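Local coordinates for Ras GTPase-activating-like protein IQGAP2 (PDB 4EZA) that probably binds phosphoinositides through an atypical domain with a pseudo C2 fold, as part of a Ras GTPase-activating-like signalling protein, at residues Y24-L29 with G33-I38; D63-F68 with M73-L78; V93-M96 with V100-N103. All coordinates share one frame; numbering follows the deposited sequence.

Contact 1 of 3, residues Y24-L29 with G33-I38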
ATOM      1  N   TYR A  24      -3.246  -1.883   8.279  1.00 14.04           N
ATOM      2  CA  TYR A  24      -2.330  -0.810   8.681  1.00 13.91           C
ATOM      3  C   TYR A  24      -3.009   0.525   8.485  1.00 14.09           C
ATOM      4  O   TYR A  24      -3.672   0.731   7.483  1.00 15.16           O
ATOM      5  CB  TYR A  24      -1.046  -0.825   7.838  1.00 13.90           C
ATOM      6  CG  TYR A  24      -0.283  -2.124   7.891  1.00 13.87           C
ATOM      7  CD1 TYR A  24       0.664  -2.343   8.894  1.00 16.00           C
ATOM      8  CD2 TYR A  24      -0.520  -3.129   6.963  1.00 14.67           C
ATOM      9  CE1 TYR A  24       1.370  -3.530   8.961  1.00 17.51           C
ATOM     10  CE2 TYR A  24       0.185  -4.348   7.029  1.00 17.36           C
ATOM     11  CZ  TYR A  24       1.122  -4.523   8.026  1.00 18.14           C
ATOM     12  OH  TYR A  24       1.831  -5.699   8.116  1.00 21.48           O
ATOM     13  N   THR A  25      -2.837   1.445   9.419  1.00 13.18           N
ATOM     14  CA  THR A  25      -3.274   2.820   9.153  1.00 12.85           C
ATOM     15  C   THR A  25      -2.257   3.510   8.261  1.00 11.41           C
ATOM     16  O   THR A  25      -1.056   3.124   8.215  1.00 11.30           O
ATOM     17  CB  THR A  25      -3.435   3.685  10.419  1.00 13.69           C
ATOM     18  OG1 THR A  25      -2.149   3.891  11.014  1.00 15.45           O
ATOM     19  CG2 THR A  25      -4.393   3.029  11.420  1.00 16.13           C
ATOM     20  N   ALA A  26      -2.715   4.549   7.561  1.00 10.63           N
ATOM     21  CA  ALA A  26      -1.799   5.352   6.755  1.00 10.17           C
ATOM     22  C   ALA A  26      -0.760   6.016   7.644  1.00 10.19           C
ATOM     23  O   ALA A  26       0.404   6.164   7.243  1.00 10.46           O
ATOM     24  CB  ALA A  26      -2.565   6.367   5.962  1.00 10.75           C
ATOM     25  N   ALA A  27      -1.164   6.411   8.850  1.00 10.87           N
ATOM     26  CA  ALA A  27      -0.210   7.009   9.779  1.00 10.85           C
ATOM     27  C   ALA A  27       0.959   6.061  10.092  1.00 10.74           C
ATOM     28  O   ALA A  27       2.130   6.464  10.062  1.00 11.75           O
ATOM     29  CB  ALA A  27      -0.916   7.456  11.049  1.00 11.73           C
ATOM     30  N   LYS A  28       0.657   4.793  10.368  1.00 10.85           N
ATOM     31  CA  LYS A  28       1.687   3.797  10.638  1.00 11.25           C
ATOM     32  C   LYS A  28       2.579   3.558   9.410  1.00  9.67           C
ATOM     33  O   LYS A  28       3.826   3.528   9.536  1.00 10.06           O
ATOM     34  CB  LYS A  28       1.039   2.492  11.137  1.00 12.22           C
ATOM     35  CG  LYS A  28       1.964   1.319  11.281  1.00 15.79           C
ATOM     36  CD  LYS A  28       3.034   1.549  12.337  1.00 21.81           C
ATOM     37  CE  LYS A  28       2.493   1.450  13.734  1.00 23.95           C
ATOM     38  NZ  LYS A  28       3.625   1.404  14.691  1.00 26.75           N
ATOM     39  N   LEU A  29       1.963   3.442   8.235  1.00  9.03           N
ATOM     40  CA  LEU A  29       2.762   3.244   7.030  1.00  7.88           C
ATOM     41  C   LEU A  29       3.676   4.447   6.736  1.00  8.05           C
ATOM     42  O   LEU A  29       4.776   4.283   6.221  1.00  8.19           O
ATOM     43  CB  LEU A  29       1.864   2.930   5.821  1.00  8.12           C
ATOM     44  CG  LEU A  29       1.118   1.598   5.922  1.00  9.99           C
ATOM     45  CD1 LEU A  29       0.520   1.358   4.566  1.00 11.22           C
ATOM     46  CD2 LEU A  29       2.032   0.447   6.321  1.00 10.96           C
ATOM     47  N   GLY A  33       7.794   4.539   6.569  1.00  9.29           N
ATOM     48  CA  GLY A  33       8.393   4.903   5.280  1.00  8.60           C
ATOM     49  C   GLY A  33       7.792   4.210   4.079  1.00  8.47           C
ATOM     50  O   GLY A  33       8.191   4.465   2.947  1.00  9.33           O
ATOM     51  N   VAL A  34       6.846   3.316   4.314  1.00  8.13           N
ATOM     52  CA  VAL A  34       6.146   2.652   3.227  1.00  8.35           C
ATOM     53  C   VAL A  34       5.297   3.651   2.447  1.00  7.89           C
ATOM     54  O   VAL A  34       5.225   3.591   1.212  1.00  8.41           O
ATOM     55  CB  VAL A  34       5.215   1.513   3.751  1.00  8.45           C
ATOM     56  CG1 VAL A  34       4.368   0.910   2.604  1.00  8.89           C
ATOM     57  CG2 VAL A  34       6.008   0.445   4.416  1.00  9.77           C
ATOM     58  N   LEU A  35       4.656   4.558   3.173  1.00  7.87           N
ATOM     59  CA  LEU A  35       3.785   5.533   2.547  1.00  7.12           C
ATOM     60  C   LEU A  35       4.494   6.876   2.542  1.00  7.54           C
ATOM     61  O   LEU A  35       4.995   7.342   3.593  1.00  8.30           O
ATOM     62  CB  LEU A  35       2.462   5.611   3.306  1.00  8.78           C
ATOM     63  CG  LEU A  35       1.386   6.517   2.731  1.00 11.06           C
ATOM     64  CD1 LEU A  35       0.016   5.842   2.901  1.00 15.72           C
ATOM     65  CD2 LEU A  35       1.416   7.811   3.414  1.00 15.86           C
ATOM     66  N   LEU A  36       4.501   7.526   1.385  1.00  8.26           N
ATOM     67  CA  LEU A  36       5.056   8.875   1.260  1.00  8.56           C
ATOM     68  C   LEU A  36       4.008   9.970   1.502  1.00  9.50           C
ATOM     69  O   LEU A  36       4.246  10.907   2.274  1.00 11.09           O
ATOM     70  CB  LEU A  36       5.728   9.087  -0.110  1.00  8.29           C
ATOM     71  CG  LEU A  36       7.099   8.431  -0.314  1.00  7.84           C
ATOM     72  CD1 LEU A  36       6.955   6.916  -0.467  1.00 10.99           C
ATOM     73  CD2 LEU A  36       7.809   9.031  -1.498  1.00 10.37           C
ATOM     74  N   ASP A  37       2.863   9.867   0.831  1.00  9.82           N
ATOM     75  CA  ASP A  37       1.837  10.900   0.962  1.00 11.58           C
ATOM     76  C   ASP A  37       0.520  10.429   0.387  1.00 11.63           C
ATOM     77  O   ASP A  37       0.472   9.473  -0.389  1.00 11.85           O
ATOM     78  CB  ASP A  37       2.289  12.179   0.247  1.00 12.69           C
ATOM     79  CG  ASP A  37       1.600  13.442   0.774  1.00 16.57           C
ATOM     80  OD1 ASP A  37       0.856  13.415   1.782  1.00 15.72           O
ATOM     81  OD2 ASP A  37       1.817  14.507   0.154  1.00 23.90           O
ATOM     82  N   ILE A  38      -0.550  11.103   0.801  1.00 11.89           N
ATOM     83  CA  ILE A  38      -1.887  10.916   0.238  1.00 12.43           C
ATOM     84  C   ILE A  38      -2.357  12.298  -0.216  1.00 13.52           C
ATOM     85  O   ILE A  38      -2.478  13.214   0.605  1.00 14.31           O
ATOM     86  CB  ILE A  38      -2.889  10.337   1.248  1.00 13.10           C
ATOM     87  CG1 ILE A  38      -2.445   8.952   1.735  1.00 12.96           C
ATOM     88  CG2 ILE A  38      -4.291  10.241   0.590  1.00 12.22           C
ATOM     89  CD1 ILE A  38      -3.239   8.405   2.898  1.00 13.62           C
TER
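A Schellman motif ends helix 26-32 and turns the chain into strand 35-38, with Leu29 in the helix set against Val34 and Leu35 just beyond it. Gly33 N is 3.0 Å from Leu29 O, a weak bond because the N-H is badly bent away from it. Leu35 N is 3.1 Å from Leu29 O along a nearly straight N-H (169°), but stands above the carbonyl plane rather than within it. Gly33 permits the reversal by taking a positive phi of 94°, where a side chain would press on the carbonyl oxygen of the residue before it.

Once past the turn, the side chains fold back onto the helix. Leu35 CB lies against Leu29 CB at 3.7 Å, and on the Val34 side the same Leu29 CB meets Val34 CB at 4.2 Å. The chi1 of Leu35 (-176°) sets CG opposite the backbone N and carries CD1 across to Ala26, whose CB it touches at 4.0 Å. Three residues further along the strand, Ile38 CD1 reaches the same Ala26 CB at 3.7 Å, so a single small side chain of the first turn receives the terminal CD1 methyls of both residues. Phe51 of strand 49-55 also packs on Ala26, Leu29 and Leu35, while Leu106 and Leu110 of helix 104-112 meet Val34 and Leu29.

The other helix end is closed by Thr25, the N-cap residue, whose OG1 accepts Lys28 N at 3.0 Å. In strand 35-38, Leu36 and Asp37 face Lys101 together as a classic beta bulge. The whole is a strand-helix-strand connection, capped at both helix ends, that carries the chain from the four-stranded antiparallel sheet to the three-stranded one of this pseudo C2 fold.

Contact 2 of 3, residues D63-F68 with M73-L78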
ATOM      1  N   ASP A  63      -4.096  -8.470  -2.606  1.00 14.52           N
ATOM      2  CA  ASP A  63      -5.278  -7.654  -2.760  1.00 15.28           C
ATOM      3  C   ASP A  63      -5.140  -6.571  -1.695  1.00 14.88           C
ATOM      4  O   ASP A  63      -5.110  -6.893  -0.509  1.00 17.00           O
ATOM      5  CB  ASP A  63      -6.490  -8.568  -2.489  1.00 16.92           C
ATOM      6  CG  ASP A  63      -7.814  -7.948  -2.824  1.00 21.53           C
ATOM      7  OD1 ASP A  63      -7.914  -6.727  -3.054  1.00 25.11           O
ATOM      8  OD2 ASP A  63      -8.797  -8.726  -2.820  1.00 26.33           O
ATOM      9  N   VAL A  64      -5.003  -5.312  -2.103  1.00 13.91           N
ATOM     10  CA  VAL A  64      -4.890  -4.206  -1.154  1.00 13.45           C
ATOM     11  C   VAL A  64      -6.117  -3.320  -1.249  1.00 13.36           C
ATOM     12  O   VAL A  64      -6.442  -2.814  -2.322  1.00 12.73           O
ATOM     13  CB  VAL A  64      -3.613  -3.340  -1.367  1.00 13.31           C
ATOM     14  CG1 VAL A  64      -3.558  -2.186  -0.355  1.00 14.63           C
ATOM     15  CG2 VAL A  64      -2.360  -4.208  -1.286  1.00 14.54           C
ATOM     16  N   ARG A  65      -6.797  -3.132  -0.118  1.00 13.83           N
ATOM     17  CA  ARG A  65      -7.991  -2.265  -0.062  1.00 14.49           C
ATOM     18  C   ARG A  65      -7.685  -0.980   0.689  1.00 14.34           C
ATOM     19  O   ARG A  65      -7.039  -1.008   1.746  1.00 15.06           O
ATOM     20  CB  ARG A  65      -9.128  -2.983   0.654  1.00 15.67           C
ATOM     21  CG  ARG A  65      -9.394  -4.403   0.191  1.00 19.00           C
ATOM     22  CD  ARG A  65     -10.181  -4.429  -1.090  1.00 23.07           C
ATOM     23  NE  ARG A  65     -10.353  -5.792  -1.586  1.00 26.56           N
ATOM     24  CZ  ARG A  65     -11.425  -6.547  -1.363  1.00 27.75           C
ATOM     25  NH1 ARG A  65     -12.442  -6.081  -0.650  1.00 28.91           N
ATOM     26  NH2 ARG A  65     -11.482  -7.776  -1.859  1.00 29.49           N
ATOM     27  N   SER A  66      -8.126   0.145   0.129  1.00 14.21           N
ATOM     28  CA  SER A  66      -7.975   1.459   0.748  1.00 14.19           C
ATOM     29  C   SER A  66      -9.306   1.848   1.353  1.00 14.52           C
ATOM     30  O   SER A  66     -10.324   1.890   0.645  1.00 13.91           O
ATOM     31  CB  SER A  66      -7.538   2.482  -0.313  1.00 14.95           C
ATOM     32  OG  SER A  66      -7.440   3.800   0.214  1.00 18.73           O
ATOM     33  N   LYS A  67      -9.297   2.115   2.656  1.00 13.40           N
ATOM     34  CA  LYS A  67     -10.504   2.551   3.380  1.00 14.02           C
ATOM     35  C   LYS A  67     -10.371   3.940   3.970  1.00 13.43           C
ATOM     36  O   LYS A  67      -9.290   4.381   4.333  1.00 13.25           O
ATOM     37  CB  LYS A  67     -10.860   1.573   4.489  1.00 14.91           C
ATOM     38  CG  LYS A  67     -11.054   0.149   4.009  1.00 17.29           C
ATOM     39  CD  LYS A  67     -11.611  -0.661   5.164  1.00 22.29           C
ATOM     40  CE  LYS A  67     -12.232  -1.949   4.703  1.00 26.35           C
ATOM     41  NZ  LYS A  67     -12.497  -2.830   5.876  1.00 29.43           N
ATOM     42  N   PHE A  68     -11.492   4.637   4.050  1.00 12.77           N
ATOM     43  CA  PHE A  68     -11.547   5.924   4.708  1.00 12.94           C
ATOM     44  C   PHE A  68     -12.714   5.846   5.668  1.00 12.54           C
ATOM     45  O   PHE A  68     -13.850   5.591   5.263  1.00 12.21           O
ATOM     46  CB  PHE A  68     -11.739   7.067   3.699  1.00 13.63           C
ATOM     47  CG  PHE A  68     -11.899   8.405   4.340  1.00 13.75           C
ATOM     48  CD1 PHE A  68     -10.811   9.025   4.949  1.00 15.77           C
ATOM     49  CD2 PHE A  68     -13.141   9.040   4.372  1.00 15.92           C
ATOM     50  CE1 PHE A  68     -10.946  10.284   5.562  1.00 16.98           C
ATOM     51  CE2 PHE A  68     -13.280  10.296   4.993  1.00 17.70           C
ATOM     52  CZ  PHE A  68     -12.186  10.906   5.585  1.00 15.21           C
ATOM     53  N   MET A  73     -12.785   2.496  -0.378  1.00 15.92           N
ATOM     54  CA  MET A  73     -12.757   3.516  -1.431  1.00 16.97           C
ATOM     55  C   MET A  73     -12.143   3.005  -2.731  1.00 17.68           C
ATOM     56  O   MET A  73     -12.593   3.373  -3.835  1.00 19.85           O
ATOM     57  CB  MET A  73     -11.973   4.730  -0.953  1.00 16.43           C
ATOM     58  CG  MET A  73     -12.552   5.327   0.326  1.00 15.97           C
ATOM     59  SD  MET A  73     -14.225   5.975   0.161  1.00 15.77           S
ATOM     60  CE  MET A  73     -14.004   7.350  -0.968  1.00 19.01           C
ATOM     61  N   GLU A  74     -11.114   2.171  -2.599  1.00 17.43           N
ATOM     62  CA  GLU A  74     -10.406   1.628  -3.751  1.00 17.72           C
ATOM     63  C   GLU A  74      -9.838   0.255  -3.436  1.00 15.86           C
ATOM     64  O   GLU A  74      -9.637  -0.097  -2.282  1.00 14.50           O
ATOM     65  CB  GLU A  74      -9.263   2.566  -4.156  1.00 18.91           C
ATOM     66  CG  GLU A  74      -9.599   3.462  -5.321  1.00 25.11           C
ATOM     67  CD  GLU A  74      -9.302   4.922  -5.057  1.00 29.05           C
ATOM     68  OE1 GLU A  74      -8.155   5.257  -4.672  1.00 30.42           O
ATOM     69  OE2 GLU A  74     -10.230   5.746  -5.253  1.00 31.62           O
ATOM     70  N   LYS A  75      -9.577  -0.515  -4.488  1.00 15.10           N
ATOM     71  CA  LYS A  75      -8.979  -1.837  -4.358  1.00 15.20           C
ATOM     72  C   LYS A  75      -7.979  -1.998  -5.507  1.00 13.64           C
ATOM     73  O   LYS A  75      -8.254  -1.575  -6.626  1.00 14.47           O
ATOM     74  CB  LYS A  75     -10.088  -2.880  -4.480  1.00 17.05           C
ATOM     75  CG  LYS A  75      -9.680  -4.340  -4.525  1.00 21.93           C
ATOM     76  CD  LYS A  75     -10.817  -5.250  -5.061  1.00 27.44           C
ATOM     77  CE  LYS A  75     -12.229  -4.790  -4.724  1.00 30.43           C
ATOM     78  NZ  LYS A  75     -13.279  -5.677  -5.314  1.00 32.93           N
ATOM     79  N   VAL A  76      -6.830  -2.600  -5.221  1.00 11.75           N
ATOM     80  CA  VAL A  76      -5.803  -2.844  -6.238  1.00 12.01           C
ATOM     81  C   VAL A  76      -5.188  -4.226  -6.026  1.00 12.44           C
ATOM     82  O   VAL A  76      -5.040  -4.680  -4.894  1.00 13.38           O
ATOM     83  CB  VAL A  76      -4.703  -1.736  -6.249  1.00 11.58           C
ATOM     84  CG1 VAL A  76      -3.841  -1.800  -4.992  1.00 11.01           C
ATOM     85  CG2 VAL A  76      -3.832  -1.822  -7.512  1.00 12.63           C
ATOM     86  N   GLN A  77      -4.860  -4.907  -7.116  1.00 12.15           N
ATOM     87  CA  GLN A  77      -4.114  -6.153  -7.023  1.00 12.81           C
ATOM     88  C   GLN A  77      -2.682  -5.905  -7.431  1.00 12.80           C
ATOM     89  O   GLN A  77      -2.415  -5.279  -8.461  1.00 13.03           O
ATOM     90  CB  GLN A  77      -4.785  -7.256  -7.847  1.00 15.23           C
ATOM     91  CG  GLN A  77      -6.114  -7.694  -7.212  1.00 16.58           C
ATOM     92  CD  GLN A  77      -6.645  -9.033  -7.698  1.00 21.71           C
ATOM     93  OE1 GLN A  77      -7.546  -9.605  -7.077  1.00 27.52           O
ATOM     94  NE2 GLN A  77      -6.107  -9.536  -8.799  1.00 22.10           N
ATOM     95  N   LEU A  78      -1.770  -6.399  -6.602  1.00 12.04           N
ATOM     96  CA  LEU A  78      -0.338  -6.251  -6.835  1.00 11.57           C
ATOM     97  C   LEU A  78       0.331  -7.597  -7.002  1.00 12.47           C
ATOM     98  O   LEU A  78       0.143  -8.504  -6.184  1.00 14.51           O
ATOM     99  CB  LEU A  78       0.327  -5.482  -5.682  1.00 11.79           C
ATOM    100  CG  LEU A  78      -0.275  -4.107  -5.379  1.00  9.71           C
ATOM    101  CD1 LEU A  78       0.404  -3.562  -4.150  1.00 12.84           C
ATOM    102  CD2 LEU A  78      -0.095  -3.132  -6.583  1.00 12.72           C
TER
HETATM  103  O   HOH W   1      -7.327   5.710  -1.749  1.00 35.94           O
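Lys75 lays its aliphatic chain along Arg65, the two running side by side in the same direction: CG sits 3.3 Å from Arg65 NE, and CE rides over one face of the guanidinium, offset toward its rim. Asp63 fixes the rotation of that group from its edge. Arg65 NE bonds Asp63 OD1 and Arg65 NH2 bonds Asp63 OD2, both at 3.0 Å, a side-on salt bridge with OD1 almost in the guanidinium plane although it is met from above the carboxylate plane. Arg65 NH2 comes within 4.4 Å of Lys75 NZ, a like-charge approach that Asp63 and Glu72, the salt-bridge partner of Arg65 NH1, probably soften. An alanine at Arg65 is likely to leave the Asp63 carboxylate without its two-nitrogen partner and free to turn, and to uncover the methylenes of Lys75.

Asp63, Arg65 and Lys75 sit on one face of an antiparallel hairpin, strands 61-68 and 71-79. Val64 and Val76 form a hydrogen-bonded pair, each N giving to the other's O. Further on, Met73 and Glu74 both face Ser66 in a classic beta bulge: Met73 N gives Ser66 O a short 2.7 Å bond, Glu74 N a weak one. On the opposite face Val76 CG1 packs on Val64 CB at 3.9 Å, with Phe97 against both valines, and a water joins Ser66 OG to Glu74 OE1.

Contact 3 of 3, residues V93-M96 with V100-N103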
ATOM      1  N   VAL A  93       9.479   4.457  -6.157  1.00 10.99           N
ATOM      2  CA  VAL A  93       8.145   4.812  -5.668  1.00 11.72           C
ATOM      3  C   VAL A  93       7.077   4.590  -6.724  1.00 12.07           C
ATOM      4  O   VAL A  93       7.362   4.569  -7.927  1.00 12.94           O
ATOM      5  CB  VAL A  93       8.091   6.293  -5.165  1.00 12.39           C
ATOM      6  CG1 VAL A  93       9.080   6.539  -4.031  1.00 12.48           C
ATOM      7  CG2 VAL A  93       8.357   7.255  -6.304  1.00 13.06           C
ATOM      8  N   MET A  94       5.830   4.482  -6.262  1.00 12.09           N
ATOM      9  CA  MET A  94       4.718   4.232  -7.151  1.00 13.13           C
ATOM     10  C   MET A  94       3.429   4.737  -6.547  1.00 12.68           C
ATOM     11  O   MET A  94       3.288   4.784  -5.321  1.00 12.40           O
ATOM     12  CB  MET A  94       4.619   2.740  -7.451  1.00 13.70           C
ATOM     13  CG  MET A  94       4.356   1.887  -6.259  1.00 16.97           C
ATOM     14  SD  MET A  94       4.313   0.142  -6.668  1.00 27.40           S
ATOM     15  CE  MET A  94       3.133   0.144  -7.895  1.00 11.64           C
ATOM     16  N   LYS A  95       2.494   5.136  -7.401  1.00 12.45           N
ATOM     17  CA  LYS A  95       1.154   5.532  -6.964  1.00 13.27           C
ATOM     18  C   LYS A  95       0.286   4.282  -6.907  1.00 12.67           C
ATOM     19  O   LYS A  95      -0.296   3.886  -7.921  1.00 13.93           O
ATOM     20  CB  LYS A  95       0.558   6.569  -7.923  1.00 14.96           C
ATOM     21  CG  LYS A  95       1.269   7.912  -7.909  1.00 18.19           C
ATOM     22  CD  LYS A  95       1.154   8.636  -6.571  1.00 22.90           C
ATOM     23  CE  LYS A  95      -0.153   9.394  -6.404  1.00 25.35           C
ATOM     24  NZ  LYS A  95      -0.195  10.750  -7.041  1.00 27.81           N
ATOM     25  N   MET A  96       0.259   3.639  -5.736  1.00 11.79           N
ATOM     26  CA  MET A  96      -0.456   2.383  -5.514  1.00 12.44           C
ATOM     27  C   MET A  96      -1.962   2.591  -5.687  1.00 13.23           C
ATOM     28  O   MET A  96      -2.673   1.700  -6.195  1.00 13.15           O
ATOM     29  CB  MET A  96      -0.123   1.852  -4.114  1.00 12.76           C
ATOM     30  CG  MET A  96      -0.877   0.610  -3.651  1.00 12.67           C
ATOM     31  SD  MET A  96      -0.323   0.062  -2.033  1.00 15.43           S
ATOM     32  CE  MET A  96      -1.070   1.266  -0.958  1.00 15.17           C
ATOM     33  N   VAL A 100      -2.269   7.843  -3.617  1.00 14.37           N
ATOM     34  CA  VAL A 100      -1.445   7.254  -2.563  1.00 12.35           C
ATOM     35  C   VAL A 100      -0.089   6.844  -3.095  1.00 11.13           C
ATOM     36  O   VAL A 100       0.009   5.902  -3.883  1.00 11.62           O
ATOM     37  CB  VAL A 100      -2.139   6.032  -1.929  1.00 11.82           C
ATOM     38  CG1 VAL A 100      -1.268   5.434  -0.852  1.00 10.15           C
ATOM     39  CG2 VAL A 100      -3.509   6.434  -1.323  1.00 12.98           C
ATOM     40  N   LYS A 101       0.959   7.551  -2.659  1.00 10.39           N
ATOM     41  CA  LYS A 101       2.323   7.272  -3.092  1.00 10.31           C
ATOM     42  C   LYS A 101       3.038   6.414  -2.069  1.00  9.12           C
ATOM     43  O   LYS A 101       3.057   6.753  -0.882  1.00  8.99           O
ATOM     44  CB  LYS A 101       3.084   8.575  -3.310  1.00 11.33           C
ATOM     45  CG  LYS A 101       4.376   8.403  -4.053  1.00 14.78           C
ATOM     46  CD  LYS A 101       4.942   9.792  -4.348  1.00 21.25           C
ATOM     47  CE  LYS A 101       6.301   9.724  -5.014  1.00 24.76           C
ATOM     48  NZ  LYS A 101       7.076  11.001  -4.810  1.00 29.06           N
ATOM     49  N   VAL A 102       3.651   5.335  -2.544  1.00  7.81           N
ATOM     50  CA  VAL A 102       4.333   4.353  -1.693  1.00  7.92           C
ATOM     51  C   VAL A 102       5.738   4.040  -2.169  1.00  7.76           C
ATOM     52  O   VAL A 102       6.085   4.238  -3.343  1.00  9.27           O
ATOM     53  CB  VAL A 102       3.548   3.012  -1.518  1.00  7.64           C
ATOM     54  CG1 VAL A 102       2.164   3.262  -0.909  1.00  9.21           C
ATOM     55  CG2 VAL A 102       3.452   2.250  -2.832  1.00  9.52           C
ATOM     56  N   ASN A 103       6.562   3.556  -1.247  1.00  7.39           N
ATOM     57  CA  ASN A 103       7.927   3.113  -1.556  1.00  7.29           C
ATOM     58  C   ASN A 103       7.909   1.628  -1.955  1.00  7.81           C
ATOM     59  O   ASN A 103       7.432   0.787  -1.187  1.00  7.47           O
ATOM     60  CB  ASN A 103       8.827   3.387  -0.343  1.00  7.33           C
ATOM     61  CG  ASN A 103      10.253   2.919  -0.568  1.00  7.47           C
ATOM     62  OD1 ASN A 103      10.546   1.721  -0.513  1.00  9.46           O
ATOM     63  ND2 ASN A 103      11.147   3.858  -0.897  1.00  8.81           N
TER
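The flat groups where Val93-Met96 meets Val100-Asn103 are peptide units, bonded Met94 N to Val102 O and Val102 N to Met94 O, both at 2.9 Å. Above and below this ribbon the two faces differ. Val93, Lys95, Lys101 and Asn103 stand on one, Met94 and Val102 on the other.

On the lysine face the Lys101 chain is extended beyond CG and crosses Val93 obliquely on its outer side, its CE only 3.5 Å from Val93 CG2, tighter than ordinary carbon contact. Lys95 crosses Lys101 with its methylenes, CD resting 3.8 Å from Lys101 CB. Its chain bends at each torsion beyond CB, and its ammonium is held by a salt bridge to Asp39.

On the apolar face Met94 CG meets Val102 CG2 at 3.6 Å, while the rest of the thioether leads away from the strand pair. Met96 approaches Val102 at about a right angle. Its CB touches Val102 CG2. Met96 CG lies anti to the backbone N (chi1 175°), and the chain bends only at chi3 to bring Met96 CE to 3.8 Å from Val102 CG1, with Val100 CG1 next to it. The backbone turns a corner at Met96, whose N still makes a weak bond to Val100 O.

This is an antiparallel hairpin, and strand 100-103 is the middle strand of its three-stranded sheet, with strand 35-38 bonded along its other side. Met94 packs on Leu83 and Met86 of helix 80-88, and Val102 on Leu107 of helix 104-112, N-capped by Asn103, whose OD1 accepts Leu106 N. Phe51 of strand 49-55 in the other sheet touches Met96 and Val100.

Contact 1 is the most buried of the three: apart from its helix caps and bulge it is made of small and branched apolar side chains. Contacts 2 and 3 are both antiparallel hairpins and only partly buried. Each has a largely apolar inner face, which in contact 2 also holds Ser66, Glu74 and a water, and an outer face carrying charges: a salt bridge in contact 2, lysines offering mainly methylenes to each other and to Val93 in contact 3. Contacts 1 and 3 share the three-stranded sheet, where Leu36 N and Lys101 O are 2.8 Å apart. Contact 2 meets contact 3 through Met96, against Val64, Val76 and Leu78, but does not touch contact 1.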